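Local coordinates for protein exocyst complex component EXO70 (Saccharomyces cerevisiae, PDB 2B1E) that serves as a subunit of the exocyst, the complex that tethers secretory vesicles to sites of exocytosis, and plays a role in exocyst assembly, at residues A[462-467]-A[527-532]; A[496-501]-A[548-553]. One frame throughout, in Å; residues are numbered along the deposited sequence.

Contact 1: A[462-467]-A[527-532]; sequences DLTANL and MPMYER
M529 reaches from helix 512-537 across to T464 and L467 on helix 440-473, and its thioether does nearly all the touching. From the base of the methionine, CG leaves anti to the backbone N (chi1 -173°), and the next bond is extended too, carrying the sulfur straight out to the neighbouring helix. There the chain bends (chi3 -71°), bringing CE round beside T464. The sulfur and the methyl thus both rest on one carbon of the threonine, with M529 SD 3.6 Å from T464 CB and M529 CE 3.8 Å from the same CB. The hydroxyl of T464 takes no part: OG1 bonds back to the carbonyl of R461, one turn earlier. L467 is the next residue along this side of the helix. Its CD2 branch lies alongside the methionine, 4.1 Å from M529 SD and 4.2 Å from M529 CG, the two chains sliding past one another in opposite directions. F493 of helix 483-504 and F533 further along helix 512-537 also pack on L467, and L525 on T464. This is helix-helix packing in the C-terminal, all-helical part of Exo70, with the backbones nearest at T464 and M529, where the CA atoms of the two residues are 7.2 Å apart. No hydrogen bond passes between the segments. Adhesion therefore rests mainly on dispersion between the polarisable thioether and aliphatic carbons of T464 and L467, with no polar group setting the register.

Contact 2: A[496-501]-A[548-553]; sequences GFEDLV and IKYTPD
E498 receives two donors on one carboxylate oxygen, and both come from consecutive residues of the linker that leads into the last helix of the Exo70 C-terminal helical bundle. The shorter bond runs from Y550 OH to E498 OE2, 2.6 Å, reaching the oxygen on its anti side and 22° out of the carboxylate plane. K549 NZ comes to the same E498 OE2 at 2.8 Å, but from above that plane (47° out), forming a salt bridge. Such a pair of donors would be expected to favour the charged carboxylate. The lysine gets there fully extended, with CG anti to its backbone N, and meets the glutamate from the opposite direction. The other oxygen, E498 OE1, takes a hydrogen bond from a water at 2.7 Å, and this water also accepts a weak bond from K549 NZ.

Inward from these polar groups, the packing turns aromatic. F497 directs its edge toward the face of Y550, an edge-to-face pair whose F497 and Y550 ring centroids are 5.7 Å apart with planes at 68°. The tyrosine ring is covered from its opposite face by its own neighbour, K549 CG lying 3.9 Å above the ring centre of Y550, so the lysine stem and F497 sandwich it. L555 of helix 552-563 touches both rings, and V558 and L559 of the same helix also touch F497. That helix starts right after T551, the N-cap, whose backbone N is held by the E554 carboxylate. On helix 483-504, one face of the phenylalanine is filled from the next turn: V501 CG2 stands 3.5 Å above the plane of the F497 ring, offset toward its rim.

In the fold
Both contacts belong to the same helical bundle near one end of the elongated chain, with centres about 11 Å apart, but they sit at different depths. Contact 1 is buried, and no hydrogen bond or ion pair crosses it; contact 2 is only partly buried, with an ion pair and a water toward the solvent side and aromatic rings on the inside. They join different pairs of elements: helix 440-473 with 512-537, and helix 483-504 with the linker into helix 552-563. Their segments alternate along the chain, and the two meet directly where Y530 OH probably hydrogen-bonds to Y550 O and where L463 packs against G496.

Contact 1: A[462-467]-A[527-532]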
loop_
_atom_site.group_PDB
_atom_site.type_symbol
_atom_site.label_atom_id
_atom_site.label_comp_id
_atom_site.label_asym_id
_atom_site.label_seq_id
_atom_site.Cartn_x
_atom_site.Cartn_y
_atom_site.Cartn_z
ATOM N N ASP A 462 -36.862 27.203 -13.712
ATOM C CA ASP A 462 -37.943 27.022 -14.694
ATOM C C ASP A 462 -39.091 27.988 -14.392
ATOM O O ASP A 462 -39.658 28.611 -15.291
ATOM C CB ASP A 462 -38.469 25.586 -14.654
ATOM C CG ASP A 462 -37.435 24.572 -15.119
ATOM O OD1 ASP A 462 -36.342 24.990 -15.559
ATOM O OD2 ASP A 462 -37.718 23.361 -15.050
ATOM N N LEU A 463 -39.432 28.105 -13.117
ATOM C CA LEU A 463 -40.496 29.004 -12.676
ATOM C C LEU A 463 -40.232 30.447 -13.111
ATOM O O LEU A 463 -41.101 31.106 -13.701
ATOM C CB LEU A 463 -40.610 28.961 -11.149
ATOM C CG LEU A 463 -41.640 29.892 -10.501
ATOM C CD1 LEU A 463 -43.026 29.505 -10.956
ATOM C CD2 LEU A 463 -41.560 29.795 -8.996
ATOM N N THR A 464 -39.040 30.947 -12.797
ATOM C CA THR A 464 -38.700 32.318 -13.154
ATOM C C THR A 464 -38.547 32.503 -14.662
ATOM O O THR A 464 -38.850 33.575 -15.189
ATOM C CB THR A 464 -37.416 32.791 -12.423
ATOM O OG1 THR A 464 -36.331 31.905 -12.719
ATOM C CG2 THR A 464 -37.651 32.805 -10.911
ATOM N N ALA A 465 -38.081 31.465 -15.356
ATOM C CA ALA A 465 -37.934 31.550 -16.808
ATOM C C ALA A 465 -39.325 31.661 -17.437
ATOM O O ALA A 465 -39.545 32.453 -18.363
ATOM C CB ALA A 465 -37.203 30.312 -17.353
ATOM N N ASN A 466 -40.271 30.879 -16.926
ATOM C CA ASN A 466 -41.630 30.913 -17.455
ATOM C C ASN A 466 -42.238 32.297 -17.281
ATOM O O ASN A 466 -42.876 32.820 -18.194
ATOM C CB ASN A 466 -42.522 29.882 -16.755
ATOM C CG ASN A 466 -42.145 28.455 -17.097
ATOM O OD1 ASN A 466 -41.598 28.179 -18.170
ATOM N ND2 ASN A 466 -42.449 27.532 -16.190
ATOM N N LEU A 467 -42.032 32.884 -16.106
ATOM C CA LEU A 467 -42.553 34.210 -15.799
ATOM C C LEU A 467 -41.920 35.257 -16.711
ATOM O O LEU A 467 -42.612 36.114 -17.255
ATOM C CB LEU A 467 -42.264 34.565 -14.337
ATOM C CG LEU A 467 -42.832 35.896 -13.828
ATOM C CD1 LEU A 467 -44.353 35.866 -13.931
ATOM C CD2 LEU A 467 -42.401 36.130 -12.380
ATOM N N MET A 527 -36.892 36.572 -5.937
ATOM C CA MET A 527 -37.265 37.928 -5.552
ATOM C C MET A 527 -36.935 39.084 -6.494
ATOM O O MET A 527 -37.789 39.933 -6.733
ATOM C CB MET A 527 -36.773 38.229 -4.135
ATOM C CG MET A 527 -37.503 37.409 -3.047
ATOM S SD MET A 527 -39.318 37.331 -3.204
ATOM C CE MET A 527 -39.732 39.103 -3.468
ATOM N N PRO A 528 -35.710 39.145 -7.037
ATOM C CA PRO A 528 -35.466 40.279 -7.936
ATOM C C PRO A 528 -36.472 40.298 -9.091
ATOM O O PRO A 528 -37.004 41.351 -9.437
ATOM C CB PRO A 528 -34.029 40.041 -8.408
ATOM C CG PRO A 528 -33.388 39.411 -7.189
ATOM C CD PRO A 528 -34.460 38.415 -6.750
ATOM N N MET A 529 -36.747 39.132 -9.668
ATOM C CA MET A 529 -37.690 39.058 -10.778
ATOM C C MET A 529 -39.123 39.404 -10.387
ATOM O O MET A 529 -39.799 40.142 -11.100
ATOM C CB MET A 529 -37.681 37.667 -11.422
ATOM C CG MET A 529 -38.521 37.618 -12.689
ATOM S SD MET A 529 -38.464 36.048 -13.538
ATOM C CE MET A 529 -36.726 36.109 -14.197
ATOM N N TYR A 530 -39.600 38.865 -9.270
ATOM C CA TYR A 530 -40.965 39.161 -8.862
ATOM C C TYR A 530 -41.186 40.642 -8.567
ATOM O O TYR A 530 -42.247 41.187 -8.882
ATOM C CB TYR A 530 -41.384 38.325 -7.641
ATOM C CG TYR A 530 -42.870 38.425 -7.390
ATOM C CD1 TYR A 530 -43.783 37.827 -8.263
ATOM C CD2 TYR A 530 -43.368 39.196 -6.340
ATOM C CE1 TYR A 530 -45.157 38.004 -8.103
ATOM C CE2 TYR A 530 -44.739 39.383 -6.169
ATOM C CZ TYR A 530 -45.626 38.787 -7.059
ATOM O OH TYR A 530 -46.971 39.013 -6.939
ATOM N N GLU A 531 -40.203 41.297 -7.951
ATOM C CA GLU A 531 -40.341 42.714 -7.662
ATOM C C GLU A 531 -40.498 43.508 -8.957
ATOM O O GLU A 531 -41.300 44.435 -9.029
ATOM C CB GLU A 531 -39.129 43.226 -6.872
ATOM C CG GLU A 531 -38.995 42.551 -5.515
ATOM C CD GLU A 531 -37.962 43.197 -4.624
ATOM O OE1 GLU A 531 -36.776 43.266 -5.029
ATOM O OE2 GLU A 531 -38.340 43.625 -3.509
ATOM N N ARG A 532 -39.732 43.138 -9.978
ATOM C CA ARG A 532 -39.796 43.815 -11.274
ATOM C C ARG A 532 -41.127 43.540 -11.972
ATOM O O ARG A 532 -41.731 44.434 -12.569
ATOM C CB ARG A 532 -38.634 43.350 -12.157
ATOM C CG ARG A 532 -37.279 43.841 -11.672
ATOM C CD ARG A 532 -36.126 43.045 -12.250
ATOM N NE ARG A 532 -34.873 43.526 -11.677
ATOM C CZ ARG A 532 -33.800 42.775 -11.470
ATOM N NH1 ARG A 532 -33.807 41.490 -11.793
ATOM N NH2 ARG A 532 -32.725 43.309 -10.912
#

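Contact 2: A[496-501]-A[548-553]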
loop_
_atom_site.group_PDB
_atom_site.type_symbol
_atom_site.label_atom_id
_atom_site.label_comp_id
_atom_site.label_asym_id
_atom_site.label_seq_id
_atom_site.Cartn_x
_atom_site.Cartn_y
_atom_site.Cartn_z
ATOM N N GLY A 496 -47.432 28.090 -9.906
ATOM C CA GLY A 496 -46.109 27.512 -10.012
ATOM C C GLY A 496 -45.321 27.716 -8.737
ATOM O O GLY A 496 -44.623 26.809 -8.279
ATOM N N PHE A 497 -45.435 28.915 -8.167
ATOM C CA PHE A 497 -44.750 29.279 -6.924
ATOM C C PHE A 497 -45.217 28.378 -5.772
ATOM O O PHE A 497 -44.411 27.746 -5.086
ATOM C CB PHE A 497 -45.059 30.742 -6.563
ATOM C CG PHE A 497 -44.454 31.187 -5.253
ATOM C CD1 PHE A 497 -43.077 31.405 -5.141
ATOM C CD2 PHE A 497 -45.254 31.357 -4.123
ATOM C CE1 PHE A 497 -42.503 31.781 -3.921
ATOM C CE2 PHE A 497 -44.690 31.733 -2.894
ATOM C CZ PHE A 497 -43.311 31.943 -2.796
ATOM N N GLU A 498 -46.529 28.344 -5.562
ATOM C CA GLU A 498 -47.125 27.545 -4.497
ATOM C C GLU A 498 -46.819 26.056 -4.634
ATOM O O GLU A 498 -46.572 25.370 -3.641
ATOM C CB GLU A 498 -48.641 27.790 -4.461
ATOM C CG GLU A 498 -49.016 29.086 -3.738
ATOM C CD GLU A 498 -50.298 29.700 -4.247
ATOM O OE1 GLU A 498 -51.130 28.961 -4.812
ATOM O OE2 GLU A 498 -50.484 30.925 -4.074
ATOM N N ASP A 499 -46.829 25.554 -5.861
ATOM C CA ASP A 499 -46.532 24.144 -6.089
ATOM C C ASP A 499 -45.087 23.850 -5.671
ATOM O O ASP A 499 -44.812 22.819 -5.055
ATOM C CB ASP A 499 -46.725 23.795 -7.568
ATOM C CG ASP A 499 -46.634 22.302 -7.836
ATOM O OD1 ASP A 499 -45.572 21.829 -8.295
ATOM O OD2 ASP A 499 -47.635 21.601 -7.584
ATOM N N LEU A 500 -44.172 24.761 -6.007
ATOM C CA LEU A 500 -42.763 24.591 -5.663
ATOM C C LEU A 500 -42.538 24.762 -4.169
ATOM O O LEU A 500 -41.752 24.031 -3.574
ATOM C CB LEU A 500 -41.882 25.587 -6.440
ATOM C CG LEU A 500 -40.907 25.031 -7.484
ATOM C CD1 LEU A 500 -40.159 26.174 -8.169
ATOM C CD2 LEU A 500 -39.914 24.081 -6.816
ATOM N N VAL A 501 -43.219 25.724 -3.558
ATOM C CA VAL A 501 -43.061 25.930 -2.120
ATOM C C VAL A 501 -43.456 24.642 -1.387
ATOM O O VAL A 501 -42.734 24.169 -0.520
ATOM C CB VAL A 501 -43.930 27.118 -1.621
ATOM C CG1 VAL A 501 -43.915 27.203 -0.088
ATOM C CG2 VAL A 501 -43.394 28.424 -2.212
ATOM N N ILE A 548 -53.996 40.749 -7.217
ATOM C CA ILE A 548 -52.664 40.184 -7.116
ATOM C C ILE A 548 -52.522 39.578 -5.724
ATOM O O ILE A 548 -52.500 40.288 -4.725
ATOM C CB ILE A 548 -51.604 41.270 -7.337
ATOM C CG1 ILE A 548 -51.688 41.781 -8.779
ATOM C CG2 ILE A 548 -50.225 40.713 -7.044
ATOM C CD1 ILE A 548 -50.857 43.034 -9.037
ATOM N N LYS A 549 -52.417 38.255 -5.668
ATOM C CA LYS A 549 -52.314 37.552 -4.392
ATOM C C LYS A 549 -51.162 37.975 -3.482
ATOM O O LYS A 549 -51.364 38.191 -2.283
ATOM C CB LYS A 549 -52.245 36.035 -4.642
ATOM C CG LYS A 549 -52.373 35.176 -3.387
ATOM C CD LYS A 549 -52.550 33.698 -3.732
ATOM C CE LYS A 549 -52.720 32.849 -2.482
ATOM N NZ LYS A 549 -52.984 31.418 -2.819
ATOM N N TYR A 550 -49.960 38.105 -4.039
ATOM C CA TYR A 550 -48.792 38.459 -3.238
ATOM C C TYR A 550 -48.082 39.761 -3.581
ATOM O O TYR A 550 -47.817 40.049 -4.751
ATOM C CB TYR A 550 -47.722 37.361 -3.329
ATOM C CG TYR A 550 -48.164 35.961 -2.987
ATOM C CD1 TYR A 550 -48.285 35.548 -1.661
ATOM C CD2 TYR A 550 -48.420 35.030 -3.992
ATOM C CE1 TYR A 550 -48.642 34.232 -1.350
ATOM C CE2 TYR A 550 -48.776 33.723 -3.691
ATOM C CZ TYR A 550 -48.881 33.328 -2.374
ATOM O OH TYR A 550 -49.204 32.022 -2.084
ATOM N N THR A 551 -47.765 40.544 -2.556
ATOM C CA THR A 551 -46.972 41.747 -2.766
ATOM C C THR A 551 -45.569 41.154 -2.635
ATOM O O THR A 551 -45.409 40.036 -2.126
ATOM C CB THR A 551 -47.176 42.806 -1.648
ATOM O OG1 THR A 551 -46.839 42.238 -0.376
ATOM C CG2 THR A 551 -48.614 43.288 -1.631
ATOM N N PRO A 552 -44.534 41.860 -3.117
ATOM C CA PRO A 552 -43.209 41.260 -2.970
ATOM C C PRO A 552 -42.887 40.934 -1.509
ATOM O O PRO A 552 -42.298 39.894 -1.207
ATOM C CB PRO A 552 -42.289 42.322 -3.561
ATOM C CG PRO A 552 -43.151 42.885 -4.695
ATOM C CD PRO A 552 -44.497 43.034 -4.009
ATOM N N ASP A 553 -43.276 41.824 -0.602
ATOM C CA ASP A 553 -43.011 41.597 0.813
ATOM C C ASP A 553 -43.714 40.341 1.313
ATOM O O ASP A 553 -43.194 39.634 2.169
ATOM C CB ASP A 553 -43.446 42.803 1.658
ATOM C CG ASP A 553 -42.479 43.964 1.552
ATOM O OD1 ASP A 553 -41.359 43.749 1.038
ATOM O OD2 ASP A 553 -42.829 45.087 1.995
HETATM O O HOH W 1 -53.407 29.979 -5.951
#